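Long-range contacts in transcobalamin-1 (PDB 4KKI), which binds vitamin B12 with femtomolar affinity and protects it from the acid of the stomach: residues S91-L97 with Q146-D150; L152-N158 with F299-K304; G51-N56 with E379-G383. One frame throughout, in Å; residues are numbered along the deposited sequence.

Contact 1: residues S91-L97 with Q146-D150; sequences SSGELAL and QLSLD
The side-chain amide of Q146 lies over the first turn of helix 92-102, and its carbonyl oxygen does most of the polar work. Q146 OE1 accepts from S91 OG at 2.9 Å and from the backbone N of G93 at 3.0 Å. Both donors come from one face of the amide, each about 30° out of its plane, and the bond from G93 N is rather bent, 132° at the hydrogen. Because CG stands anti to the carbonyl carbon and the chain runs on extended, the amide reaches across G93, where Q146 CB is 3.7 Å from G93 CA. S91 OG serves twice: it also accepts from E94 N at 3.1 Å, while S91 N donates a hydrogen bond to E94 OE1, which completes a capping box. S92 OG lies 2.8 Å from D150 OD2, but its single proton may instead go to E129 OE2, its stronger partner. Farther along the helices A96 CB packs on L149 CB, and L97 CD2 meets L149 CD2 at 4.0 Å. The axes of the two short helical segments cross at 42°, 8.1 Å apart at their closest. With OE1 thus gripped, Q146 offers NE2 to cyanocobalamin: a capped helix start and its neighbour form part of the corrinoid site of the alpha6-alpha6 barrel.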
ATOM      1  N   SER A  91      -7.073  10.039  -7.607  1.00 40.17           N
ATOM      2  CA  SER A  91      -5.631   9.998  -7.829  1.00 42.97           C
ATOM      3  C   SER A  91      -5.284   8.923  -8.848  1.00 48.59           C
ATOM      4  O   SER A  91      -6.050   7.981  -9.055  1.00 39.88           O
ATOM      5  CB  SER A  91      -4.882   9.735  -6.524  1.00 38.79           C
ATOM      6  OG  SER A  91      -4.877   8.351  -6.215  1.00 49.62           O
ATOM      7  N   SER A  92      -4.126   9.072  -9.484  1.00 48.17           N
ATOM      8  CA  SER A  92      -3.668   8.107 -10.476  1.00 43.04           C
ATOM      9  C   SER A  92      -3.616   6.695  -9.889  1.00 40.10           C
ATOM     10  O   SER A  92      -4.081   5.741 -10.512  1.00 38.74           O
ATOM     11  CB  SER A  92      -2.302   8.511 -11.034  1.00 42.06           C
ATOM     12  OG  SER A  92      -1.330   8.599 -10.006  1.00 42.82           O
ATOM     13  N   GLY A  93      -3.069   6.576  -8.683  1.00 38.98           N
ATOM     14  CA  GLY A  93      -2.977   5.294  -8.006  1.00 40.62           C
ATOM     15  C   GLY A  93      -4.330   4.672  -7.709  1.00 41.72           C
ATOM     16  O   GLY A  93      -4.489   3.454  -7.786  1.00 43.15           O
ATOM     17  N   GLU A  94      -5.306   5.507  -7.364  1.00 40.36           N
ATOM     18  CA  GLU A  94      -6.654   5.028  -7.075  1.00 44.68           C
ATOM     19  C   GLU A  94      -7.306   4.466  -8.330  1.00 36.48           C
ATOM     20  O   GLU A  94      -7.979   3.438  -8.284  1.00 41.50           O
ATOM     21  CB  GLU A  94      -7.521   6.151  -6.500  1.00 51.16           C
ATOM     22  CG  GLU A  94      -7.222   6.497  -5.053  1.00 59.71           C
ATOM     23  CD  GLU A  94      -8.032   7.683  -4.561  1.00 60.59           C
ATOM     24  OE1 GLU A  94      -8.525   8.463  -5.405  1.00 53.61           O
ATOM     25  OE2 GLU A  94      -8.178   7.832  -3.332  1.00 66.87           O
ATOM     26  N   LEU A  95      -7.101   5.151  -9.448  1.00 34.24           N
ATOM     27  CA  LEU A  95      -7.634   4.705 -10.726  1.00 34.69           C
ATOM     28  C   LEU A  95      -6.923   3.436 -11.185  1.00 38.80           C
ATOM     29  O   LEU A  95      -7.543   2.541 -11.767  1.00 39.75           O
ATOM     30  CB  LEU A  95      -7.494   5.805 -11.781  1.00 38.97           C
ATOM     31  CG  LEU A  95      -8.007   5.452 -13.177  1.00 48.67           C
ATOM     32  CD1 LEU A  95      -9.450   4.984 -13.099  1.00 51.25           C
ATOM     33  CD2 LEU A  95      -7.876   6.638 -14.122  1.00 55.56           C
ATOM     34  N   ALA A  96      -5.621   3.365 -10.920  1.00 39.16           N
ATOM     35  CA  ALA A  96      -4.835   2.180 -11.247  1.00 43.21           C
ATOM     36  C   ALA A  96      -5.398   0.944 -10.548  1.00 39.65           C
ATOM     37  O   ALA A  96      -5.567  -0.101 -11.170  1.00 39.06           O
ATOM     38  CB  ALA A  96      -3.373   2.388 -10.874  1.00 36.58           C
ATOM     39  N   LEU A  97      -5.693   1.072  -9.257  1.00 37.44           N
ATOM     40  CA  LEU A  97      -6.268  -0.035  -8.496  1.00 42.52           C
ATOM     41  C   LEU A  97      -7.645  -0.422  -9.021  1.00 42.90           C
ATOM     42  O   LEU A  97      -8.004  -1.598  -9.032  1.00 42.43           O
ATOM     43  CB  LEU A  97      -6.356   0.308  -7.008  1.00 36.45           C
ATOM     44  CG  LEU A  97      -5.049   0.258  -6.215  1.00 44.27           C
ATOM     45  CD1 LEU A  97      -5.277   0.733  -4.790  1.00 42.67           C
ATOM     46  CD2 LEU A  97      -4.464  -1.148  -6.222  1.00 37.40           C
ATOM     47  N   GLN A 146       2.229   4.882  -5.931  1.00 44.14           N
ATOM     48  CA  GLN A 146       1.150   5.052  -6.898  1.00 48.13           C
ATOM     49  C   GLN A 146       1.696   5.108  -8.319  1.00 42.16           C
ATOM     50  O   GLN A 146       1.089   4.573  -9.248  1.00 39.81           O
ATOM     51  CB  GLN A 146       0.333   6.310  -6.595  1.00 39.25           C
ATOM     52  CG  GLN A 146      -0.378   6.267  -5.253  1.00 37.38           C
ATOM     53  CD  GLN A 146      -1.486   7.295  -5.140  1.00 44.00           C
ATOM     54  OE1 GLN A 146      -2.026   7.757  -6.145  1.00 49.80           O
ATOM     55  NE2 GLN A 146      -1.833   7.655  -3.911  1.00 45.66           N
ATOM     56  N   LEU A 147       2.848   5.750  -8.481  1.00 38.21           N
ATOM     57  CA  LEU A 147       3.502   5.829  -9.780  1.00 45.54           C
ATOM     58  C   LEU A 147       3.808   4.429 -10.296  1.00 49.79           C
ATOM     59  O   LEU A 147       3.707   4.160 -11.495  1.00 44.20           O
ATOM     60  CB  LEU A 147       4.792   6.641  -9.682  1.00 54.45           C
ATOM     61  CG  LEU A 147       5.302   7.239 -10.992  1.00 59.07           C
ATOM     62  CD1 LEU A 147       4.400   8.381 -11.436  1.00 57.47           C
ATOM     63  CD2 LEU A 147       6.736   7.710 -10.846  1.00 59.05           C
ATOM     64  N   SER A 148       4.177   3.539  -9.379  1.00 42.83           N
ATOM     65  CA  SER A 148       4.453   2.150  -9.725  1.00 45.85           C
ATOM     66  C   SER A 148       3.153   1.435 -10.058  1.00 39.86           C
ATOM     67  O   SER A 148       3.095   0.638 -10.994  1.00 47.22           O
ATOM     68  CB  SER A 148       5.160   1.438  -8.572  1.00 36.71           C
ATOM     69  OG  SER A 148       6.371   2.087  -8.236  1.00 38.68           O
ATOM     70  N   LEU A 149       2.116   1.719  -9.278  1.00 35.30           N
ATOM     71  CA  LEU A 149       0.784   1.198  -9.563  1.00 35.19           C
ATOM     72  C   LEU A 149       0.338   1.627 -10.958  1.00 32.84           C
ATOM     73  O   LEU A 149      -0.266   0.846 -11.691  1.00 35.62           O
ATOM     74  CB  LEU A 149      -0.224   1.678  -8.514  1.00 33.87           C
ATOM     75  CG  LEU A 149      -0.251   0.956  -7.166  1.00 40.25           C
ATOM     76  CD1 LEU A 149      -1.187   1.661  -6.192  1.00 28.79           C
ATOM     77  CD2 LEU A 149      -0.673  -0.489  -7.353  1.00 34.02           C
ATOM     78  N   ASP A 150       0.651   2.869 -11.321  1.00 33.03           N
ATOM     79  CA  ASP A 150       0.276   3.407 -12.627  1.00 44.05           C
ATOM     80  C   ASP A 150       0.928   2.637 -13.768  1.00 42.37           C
ATOM     81  O   ASP A 150       0.250   2.188 -14.692  1.00 46.68           O
ATOM     82  CB  ASP A 150       0.645   4.887 -12.727  1.00 41.33           C
ATOM     83  CG  ASP A 150      -0.106   5.743 -11.731  1.00 46.46           C
ATOM     84  OD1 ASP A 150      -1.211   5.339 -11.312  1.00 42.51           O
ATOM     85  OD2 ASP A 150       0.415   6.816 -11.361  1.00 46.05           O
TER

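Contact 2: residues L152-N158 with F299-K304; sequences LALCLFN and FLDINK
L156 projects from the last turn of helix 144-156 against the chain that follows helix 284-294. Its two methyls divide the work: CD1 sits 3.6 Å from F299 O and also packs on I302 CB, whereas CD2 faces I302 O. One turn earlier, L152 has its CG opposite the backbone N (chi1 177°), and its branches spread over two neighbours. L152 CD2 comes to the ring edge of F299, 3.6 Å from F299 CD2 and near the ring plane, while L152 CD1 touches L300 CD2 at 3.8 Å. Here the alpha6-alpha6 barrel joins the segment that follows helix 284-294 to the C-terminal end of helix 144-156; L100 of helix 92-102 touches L156, F157 and I302, and the disulfide of C155 with C197 secures the same helix end to helix 185-203. F157, the first residue to leave helical geometry, turns its ring toward I302 and K304. I302 CG2 approaches F157 CZ obliquely at 3.9 Å, and K304 CB is closer still, 3.5 Å from F157 CE2. The lysine starts with CG wedged between backbone N and carbonyl carbon (chi1 74°), then runs past the phenyl in the opposite direction; K304 CD packs beside L156 O, 3.6 Å away, and beyond it K304 CE lies 3.3 Å from N158 OD1.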
ATOM      1  N   LEU A 152       2.312  -0.294 -13.635  1.00 40.60           N
ATOM      2  CA  LEU A 152       1.875  -1.685 -13.568  1.00 38.88           C
ATOM      3  C   LEU A 152       0.552  -1.891 -14.299  1.00 43.54           C
ATOM      4  O   LEU A 152       0.422  -2.797 -15.124  1.00 43.84           O
ATOM      5  CB  LEU A 152       1.749  -2.138 -12.110  1.00 39.96           C
ATOM      6  CG  LEU A 152       1.225  -3.554 -11.852  1.00 41.54           C
ATOM      7  CD1 LEU A 152       2.100  -4.594 -12.537  1.00 34.68           C
ATOM      8  CD2 LEU A 152       1.137  -3.828 -10.353  1.00 40.24           C
ATOM      9  N   ALA A 153      -0.421  -1.036 -13.999  1.00 44.45           N
ATOM     10  CA  ALA A 153      -1.745  -1.128 -14.605  1.00 46.25           C
ATOM     11  C   ALA A 153      -1.706  -0.864 -16.110  1.00 44.52           C
ATOM     12  O   ALA A 153      -2.315  -1.598 -16.888  1.00 45.61           O
ATOM     13  CB  ALA A 153      -2.709  -0.171 -13.918  1.00 40.47           C
ATOM     14  N   LEU A 154      -0.991   0.183 -16.513  1.00 38.20           N
ATOM     15  CA  LEU A 154      -0.847   0.520 -17.926  1.00 42.27           C
ATOM     16  C   LEU A 154      -0.143  -0.593 -18.696  1.00 47.49           C
ATOM     17  O   LEU A 154      -0.476  -0.872 -19.849  1.00 47.84           O
ATOM     18  CB  LEU A 154      -0.080   1.834 -18.093  1.00 32.89           C
ATOM     19  CG  LEU A 154      -0.793   3.100 -17.616  1.00 39.82           C
ATOM     20  CD1 LEU A 154       0.149   4.295 -17.661  1.00 32.57           C
ATOM     21  CD2 LEU A 154      -2.033   3.356 -18.455  1.00 46.32           C
ATOM     22  N   CYS A 155       0.830  -1.224 -18.048  1.00 46.04           N
ATOM     23  CA  CYS A 155       1.576  -2.324 -18.647  1.00 40.38           C
ATOM     24  C   CYS A 155       0.723  -3.581 -18.816  1.00 41.58           C
ATOM     25  O   CYS A 155       0.718  -4.200 -19.881  1.00 45.07           O
ATOM     26  CB  CYS A 155       2.813  -2.644 -17.807  1.00 39.50           C
ATOM     27  SG  CYS A 155       3.667  -4.145 -18.297  1.00 39.96           S
ATOM     28  N   LEU A 156       0.002  -3.954 -17.761  1.00 39.78           N
ATOM     29  CA  LEU A 156      -0.830  -5.156 -17.777  1.00 41.57           C
ATOM     30  C   LEU A 156      -2.006  -5.067 -18.749  1.00 48.04           C
ATOM     31  O   LEU A 156      -2.502  -6.089 -19.222  1.00 47.06           O
ATOM     32  CB  LEU A 156      -1.357  -5.457 -16.373  1.00 38.96           C
ATOM     33  CG  LEU A 156      -0.360  -6.022 -15.362  1.00 44.18           C
ATOM     34  CD1 LEU A 156      -0.979  -6.069 -13.971  1.00 38.62           C
ATOM     35  CD2 LEU A 156       0.089  -7.407 -15.796  1.00 30.16           C
ATOM     36  N   PHE A 157      -2.455  -3.850 -19.039  1.00 42.79           N
ATOM     37  CA  PHE A 157      -3.642  -3.671 -19.873  1.00 56.14           C
ATOM     38  C   PHE A 157      -3.346  -2.947 -21.184  1.00 55.22           C
ATOM     39  O   PHE A 157      -4.233  -2.337 -21.782  1.00 59.42           O
ATOM     40  CB  PHE A 157      -4.754  -2.970 -19.084  1.00 46.92           C
ATOM     41  CG  PHE A 157      -5.263  -3.778 -17.927  1.00 41.33           C
ATOM     42  CD1 PHE A 157      -4.621  -3.737 -16.701  1.00 41.02           C
ATOM     43  CD2 PHE A 157      -6.371  -4.597 -18.070  1.00 51.33           C
ATOM     44  CE1 PHE A 157      -5.078  -4.490 -15.636  1.00 47.06           C
ATOM     45  CE2 PHE A 157      -6.835  -5.350 -17.007  1.00 55.25           C
ATOM     46  CZ  PHE A 157      -6.185  -5.299 -15.789  1.00 38.28           C
ATOM     47  N   ASN A 158      -2.092  -3.033 -21.621  1.00 50.93           N
ATOM     48  CA  ASN A 158      -1.667  -2.497 -22.910  1.00 57.20           C
ATOM     49  C   ASN A 158      -1.977  -1.016 -23.097  1.00 58.90           C
ATOM     50  O   ASN A 158      -2.354  -0.586 -24.185  1.00 59.02           O
ATOM     51  CB  ASN A 158      -2.277  -3.307 -24.058  1.00 66.25           C
ATOM     52  CG  ASN A 158      -1.822  -4.752 -24.055  1.00 77.57           C
ATOM     53  OD1 ASN A 158      -2.620  -5.664 -23.839  1.00 84.87           O
ATOM     54  ND2 ASN A 158      -0.535  -4.967 -24.297  1.00 79.11           N
ATOM     55  N   PHE A 299       0.646  -9.455  -8.250  1.00 41.12           N
ATOM     56  CA  PHE A 299      -0.117  -8.619  -9.171  1.00 32.44           C
ATOM     57  C   PHE A 299       0.125  -8.990 -10.636  1.00 45.94           C
ATOM     58  O   PHE A 299      -0.659  -8.622 -11.508  1.00 44.65           O
ATOM     59  CB  PHE A 299       0.188  -7.136  -8.947  1.00 37.52           C
ATOM     60  CG  PHE A 299      -0.494  -6.547  -7.741  1.00 32.95           C
ATOM     61  CD1 PHE A 299      -1.395  -7.294  -7.001  1.00 41.79           C
ATOM     62  CD2 PHE A 299      -0.240  -5.242  -7.356  1.00 49.94           C
ATOM     63  CE1 PHE A 299      -2.023  -6.753  -5.894  1.00 50.54           C
ATOM     64  CE2 PHE A 299      -0.870  -4.692  -6.254  1.00 50.48           C
ATOM     65  CZ  PHE A 299      -1.762  -5.449  -5.522  1.00 46.58           C
ATOM     66  N   LEU A 300       1.204  -9.719 -10.906  1.00 41.15           N
ATOM     67  CA  LEU A 300       1.529 -10.110 -12.276  1.00 44.22           C
ATOM     68  C   LEU A 300       0.705 -11.300 -12.762  1.00 43.90           C
ATOM     69  O   LEU A 300       0.767 -11.667 -13.935  1.00 45.60           O
ATOM     70  CB  LEU A 300       3.019 -10.413 -12.416  1.00 42.25           C
ATOM     71  CG  LEU A 300       3.955  -9.235 -12.147  1.00 50.81           C
ATOM     72  CD1 LEU A 300       5.390  -9.638 -12.423  1.00 51.94           C
ATOM     73  CD2 LEU A 300       3.560  -8.029 -12.985  1.00 48.26           C
ATOM     74  N   ASP A 301      -0.066 -11.899 -11.860  1.00 44.60           N
ATOM     75  CA  ASP A 301      -0.937 -13.013 -12.222  1.00 48.57           C
ATOM     76  C   ASP A 301      -2.258 -12.518 -12.804  1.00 50.99           C
ATOM     77  O   ASP A 301      -3.147 -13.308 -13.119  1.00 53.41           O
ATOM     78  CB  ASP A 301      -1.190 -13.911 -11.013  1.00 47.87           C
ATOM     79  CG  ASP A 301       0.060 -14.626 -10.561  1.00 52.21           C
ATOM     80  OD1 ASP A 301       0.903 -14.939 -11.425  1.00 48.88           O
ATOM     81  OD2 ASP A 301       0.205 -14.868  -9.345  1.00 56.71           O
ATOM     82  N   ILE A 302      -2.376 -11.201 -12.939  1.00 49.15           N
ATOM     83  CA  ILE A 302      -3.543 -10.595 -13.560  1.00 61.13           C
ATOM     84  C   ILE A 302      -3.536 -10.823 -15.071  1.00 67.81           C
ATOM     85  O   ILE A 302      -2.735 -10.235 -15.800  1.00 68.66           O
ATOM     86  CB  ILE A 302      -3.614  -9.088 -13.255  1.00 59.15           C
ATOM     87  CG1 ILE A 302      -3.854  -8.865 -11.760  1.00 55.25           C
ATOM     88  CG2 ILE A 302      -4.712  -8.428 -14.070  1.00 70.72           C
ATOM     89  CD1 ILE A 302      -3.828  -7.411 -11.338  1.00 52.42           C
ATOM     90  N   ASN A 303      -4.423 -11.699 -15.530  1.00 64.98           N
ATOM     91  CA  ASN A 303      -4.572 -11.972 -16.953  1.00 71.72           C
ATOM     92  C   ASN A 303      -5.896 -11.392 -17.440  1.00 84.68           C
ATOM     93  O   ASN A 303      -6.960 -11.966 -17.202  1.00 89.81           O
ATOM     94  CB  ASN A 303      -4.511 -13.480 -17.213  1.00 79.00           C
ATOM     95  CG  ASN A 303      -4.287 -13.820 -18.680  1.00 90.74           C
ATOM     96  OD1 ASN A 303      -4.570 -13.018 -19.569  1.00 92.65           O
ATOM     97  ND2 ASN A 303      -3.777 -15.021 -18.935  1.00 94.04           N
ATOM     98  N   LYS A 304      -5.826 -10.248 -18.113  1.00 81.23           N
ATOM     99  CA  LYS A 304      -7.026  -9.538 -18.549  1.00 82.78           C
ATOM    100  C   LYS A 304      -7.826 -10.329 -19.581  1.00 92.73           C
ATOM    101  O   LYS A 304      -9.033 -10.130 -19.725  1.00 89.74           O
ATOM    102  CB  LYS A 304      -6.668  -8.153 -19.099  1.00 79.40           C
ATOM    103  CG  LYS A 304      -6.007  -8.166 -20.467  1.00 76.62           C
ATOM    104  CD  LYS A 304      -5.612  -6.762 -20.895  1.00 79.95           C
ATOM    105  CE  LYS A 304      -5.350  -6.695 -22.389  1.00 83.15           C
ATOM    106  NZ  LYS A 304      -6.585  -6.981 -23.172  1.00 84.51           N
TER

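Contact 3: residues G51-N56 with E379-G383; sequences GTSAVN and ERSWG
G51 meets the turn between strands 375-379 and 384-389 with its backbone, its O resting 3.6 Å from S381 CA. At T52 the two segments come nearest, T52 CA to S381 CA 4.1 Å. T52 OG1, opposite the backbone N (chi1 -161°), faces two acceptors of that serine, S381 O at 3.2 Å and S381 OG at a weak 3.4 Å, and its one proton could go to either. S381 O has a further donor in N285 of helix 284-294. S53 then supplies the plainest bond, from its backbone N to S381 OG at 3.0 Å, with 156° at the hydrogen. Its own hydroxyl accepts from V55 N two residues on, at 3.0 Å, capping the turn that leads into helix 55-63. N56, at the start of that helix, stands farther off, its ND2 4.3 Å from S381 OG. The turn is closed by the bond from R380 N to G383 O, and its W382 and G383 touch the bound cyanocobalamin. The contact between the alpha and beta domains is small, almost wholly polar and gathered on the hydroxyl and carbonyl oxygen of one serine, S381, so the two domains meet here through directional hydrogen bonds, and little surface is buried.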
ATOM      1  N   GLY A  51     -16.394   4.263   4.786  1.00 56.03           N
ATOM      2  CA  GLY A  51     -15.185   5.055   4.666  1.00 57.14           C
ATOM      3  C   GLY A  51     -14.018   4.288   4.074  1.00 66.02           C
ATOM      4  O   GLY A  51     -13.049   4.885   3.604  1.00 68.97           O
ATOM      5  N   THR A  52     -14.105   2.962   4.094  1.00 58.00           N
ATOM      6  CA  THR A  52     -13.023   2.137   3.573  1.00 61.99           C
ATOM      7  C   THR A  52     -13.307   1.676   2.144  1.00 57.28           C
ATOM      8  O   THR A  52     -14.461   1.559   1.730  1.00 53.15           O
ATOM      9  CB  THR A  52     -12.731   0.921   4.479  1.00 57.22           C
ATOM     10  OG1 THR A  52     -11.428   0.403   4.182  1.00 60.14           O
ATOM     11  CG2 THR A  52     -13.769  -0.174   4.272  1.00 53.18           C
ATOM     12  N   SER A  53     -12.241   1.425   1.394  1.00 58.41           N
ATOM     13  CA  SER A  53     -12.361   1.043  -0.003  1.00 60.25           C
ATOM     14  C   SER A  53     -12.722  -0.430  -0.156  1.00 54.98           C
ATOM     15  O   SER A  53     -12.367  -1.257   0.683  1.00 49.70           O
ATOM     16  CB  SER A  53     -11.056   1.340  -0.746  1.00 56.86           C
ATOM     17  OG  SER A  53     -11.120   0.900  -2.090  1.00 67.61           O
ATOM     18  N   ALA A  54     -13.439  -0.746  -1.229  1.00 47.38           N
ATOM     19  CA  ALA A  54     -13.726  -2.132  -1.578  1.00 43.05           C
ATOM     20  C   ALA A  54     -12.893  -2.542  -2.784  1.00 42.14           C
ATOM     21  O   ALA A  54     -12.852  -3.713  -3.155  1.00 46.96           O
ATOM     22  CB  ALA A  54     -15.208  -2.314  -1.867  1.00 39.61           C
ATOM     23  N   VAL A  55     -12.227  -1.565  -3.393  1.00 42.88           N
ATOM     24  CA  VAL A  55     -11.416  -1.808  -4.580  1.00 43.11           C
ATOM     25  C   VAL A  55     -10.224  -2.711  -4.277  1.00 42.30           C
ATOM     26  O   VAL A  55     -10.026  -3.735  -4.931  1.00 38.20           O
ATOM     27  CB  VAL A  55     -10.909  -0.488  -5.182  1.00 41.49           C
ATOM     28  CG1 VAL A  55      -9.970  -0.763  -6.349  1.00 39.80           C
ATOM     29  CG2 VAL A  55     -12.085   0.378  -5.618  1.00 36.86           C
ATOM     30  N   ASN A  56      -9.431  -2.320  -3.284  1.00 39.92           N
ATOM     31  CA  ASN A  56      -8.277  -3.108  -2.865  1.00 40.30           C
ATOM     32  C   ASN A  56      -8.681  -4.491  -2.359  1.00 38.93           C
ATOM     33  O   ASN A  56      -8.004  -5.486  -2.620  1.00 45.40           O
ATOM     34  CB  ASN A  56      -7.493  -2.364  -1.781  1.00 38.91           C
ATOM     35  CG  ASN A  56      -8.378  -1.884  -0.645  1.00 52.97           C
ATOM     36  OD1 ASN A  56      -9.587  -2.130  -0.633  1.00 52.21           O
ATOM     37  ND2 ASN A  56      -7.777  -1.199   0.323  1.00 49.19           N
ATOM     38  N   GLU A 379     -10.586  11.450   7.288  1.00 68.62           N
ATOM     39  CA  GLU A 379     -10.881  10.029   7.194  1.00 72.90           C
ATOM     40  C   GLU A 379     -10.376   9.468   5.869  1.00 63.02           C
ATOM     41  O   GLU A 379     -10.781   9.920   4.798  1.00 66.22           O
ATOM     42  CB  GLU A 379     -12.382   9.780   7.340  1.00 89.22           C
ATOM     43  CG  GLU A 379     -12.735   8.353   7.719  1.00103.07           C
ATOM     44  CD  GLU A 379     -12.262   7.990   9.114  1.00104.83           C
ATOM     45  OE1 GLU A 379     -12.404   8.829  10.029  1.00105.71           O
ATOM     46  OE2 GLU A 379     -11.742   6.869   9.293  1.00100.33           O
ATOM     47  N   ARG A 380      -9.479   8.493   5.947  1.00 56.76           N
ATOM     48  CA  ARG A 380      -8.965   7.827   4.757  1.00 61.51           C
ATOM     49  C   ARG A 380      -9.447   6.385   4.744  1.00 63.53           C
ATOM     50  O   ARG A 380     -10.107   5.938   5.681  1.00 59.22           O
ATOM     51  CB  ARG A 380      -7.438   7.860   4.740  1.00 59.01           C
ATOM     52  CG  ARG A 380      -6.837   9.248   4.610  1.00 60.66           C
ATOM     53  CD  ARG A 380      -6.966   9.781   3.195  1.00 64.29           C
ATOM     54  NE  ARG A 380      -6.115  10.949   2.984  1.00 74.17           N
ATOM     55  CZ  ARG A 380      -6.518  12.206   3.137  1.00 74.40           C
ATOM     56  NH1 ARG A 380      -7.767  12.465   3.497  1.00 72.50           N
ATOM     57  NH2 ARG A 380      -5.671  13.205   2.927  1.00 77.05           N
ATOM     58  N   SER A 381      -9.113   5.660   3.683  1.00 62.82           N
ATOM     59  CA  SER A 381      -9.469   4.250   3.591  1.00 55.01           C
ATOM     60  C   SER A 381      -8.742   3.463   4.673  1.00 51.52           C
ATOM     61  O   SER A 381      -9.299   2.534   5.259  1.00 54.42           O
ATOM     62  CB  SER A 381      -9.124   3.695   2.208  1.00 51.01           C
ATOM     63  OG  SER A 381      -9.444   2.318   2.117  1.00 56.40           O
ATOM     64  N   TRP A 382      -7.498   3.848   4.940  1.00 54.23           N
ATOM     65  CA  TRP A 382      -6.700   3.204   5.976  1.00 50.47           C
ATOM     66  C   TRP A 382      -7.210   3.562   7.366  1.00 50.51           C
ATOM     67  O   TRP A 382      -6.994   2.822   8.326  1.00 48.41           O
ATOM     68  CB  TRP A 382      -5.226   3.594   5.845  1.00 44.19           C
ATOM     69  CG  TRP A 382      -4.449   2.771   4.865  1.00 38.92           C
ATOM     70  CD1 TRP A 382      -4.196   3.071   3.558  1.00 41.57           C
ATOM     71  CD2 TRP A 382      -3.809   1.514   5.119  1.00 39.75           C
ATOM     72  NE1 TRP A 382      -3.441   2.076   2.981  1.00 44.01           N
ATOM     73  CE2 TRP A 382      -3.191   1.108   3.919  1.00 43.95           C
ATOM     74  CE3 TRP A 382      -3.701   0.691   6.245  1.00 40.68           C
ATOM     75  CZ2 TRP A 382      -2.477  -0.084   3.811  1.00 48.30           C
ATOM     76  CZ3 TRP A 382      -2.992  -0.494   6.136  1.00 41.90           C
ATOM     77  CH2 TRP A 382      -2.390  -0.869   4.929  1.00 43.02           C
ATOM     78  N   GLY A 383      -7.888   4.700   7.469  1.00 53.78           N
ATOM     79  CA  GLY A 383      -8.407   5.166   8.741  1.00 47.25           C
ATOM     80  C   GLY A 383      -8.103   6.634   8.967  1.00 48.35           C
ATOM     81  O   GLY A 383      -7.854   7.368   8.012  1.00 44.94           O
TER

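Place in the fold and chemistry change together across the three contacts. Contact 1 is buried and mixed, with hydroxyls, an amide and a carboxylate beside a patch of leucine and alanine. Contact 2, partly buried, draws on the same helix 144-156 farther along and is held by apolar packing; the two meet where A96 O lies against A153 CB. Contact 3, at the surface, is polar and joins the two domains, and the chain loop it closes encloses both of the others. It still touches contact 1, through V55 CG1 and L97 O, whereas contacts 2 and 3 stay about 7 Å apart at their nearest atoms. Contacts 1 and 3 include residues of the cobalamin pocket; contact 2 stands farther back.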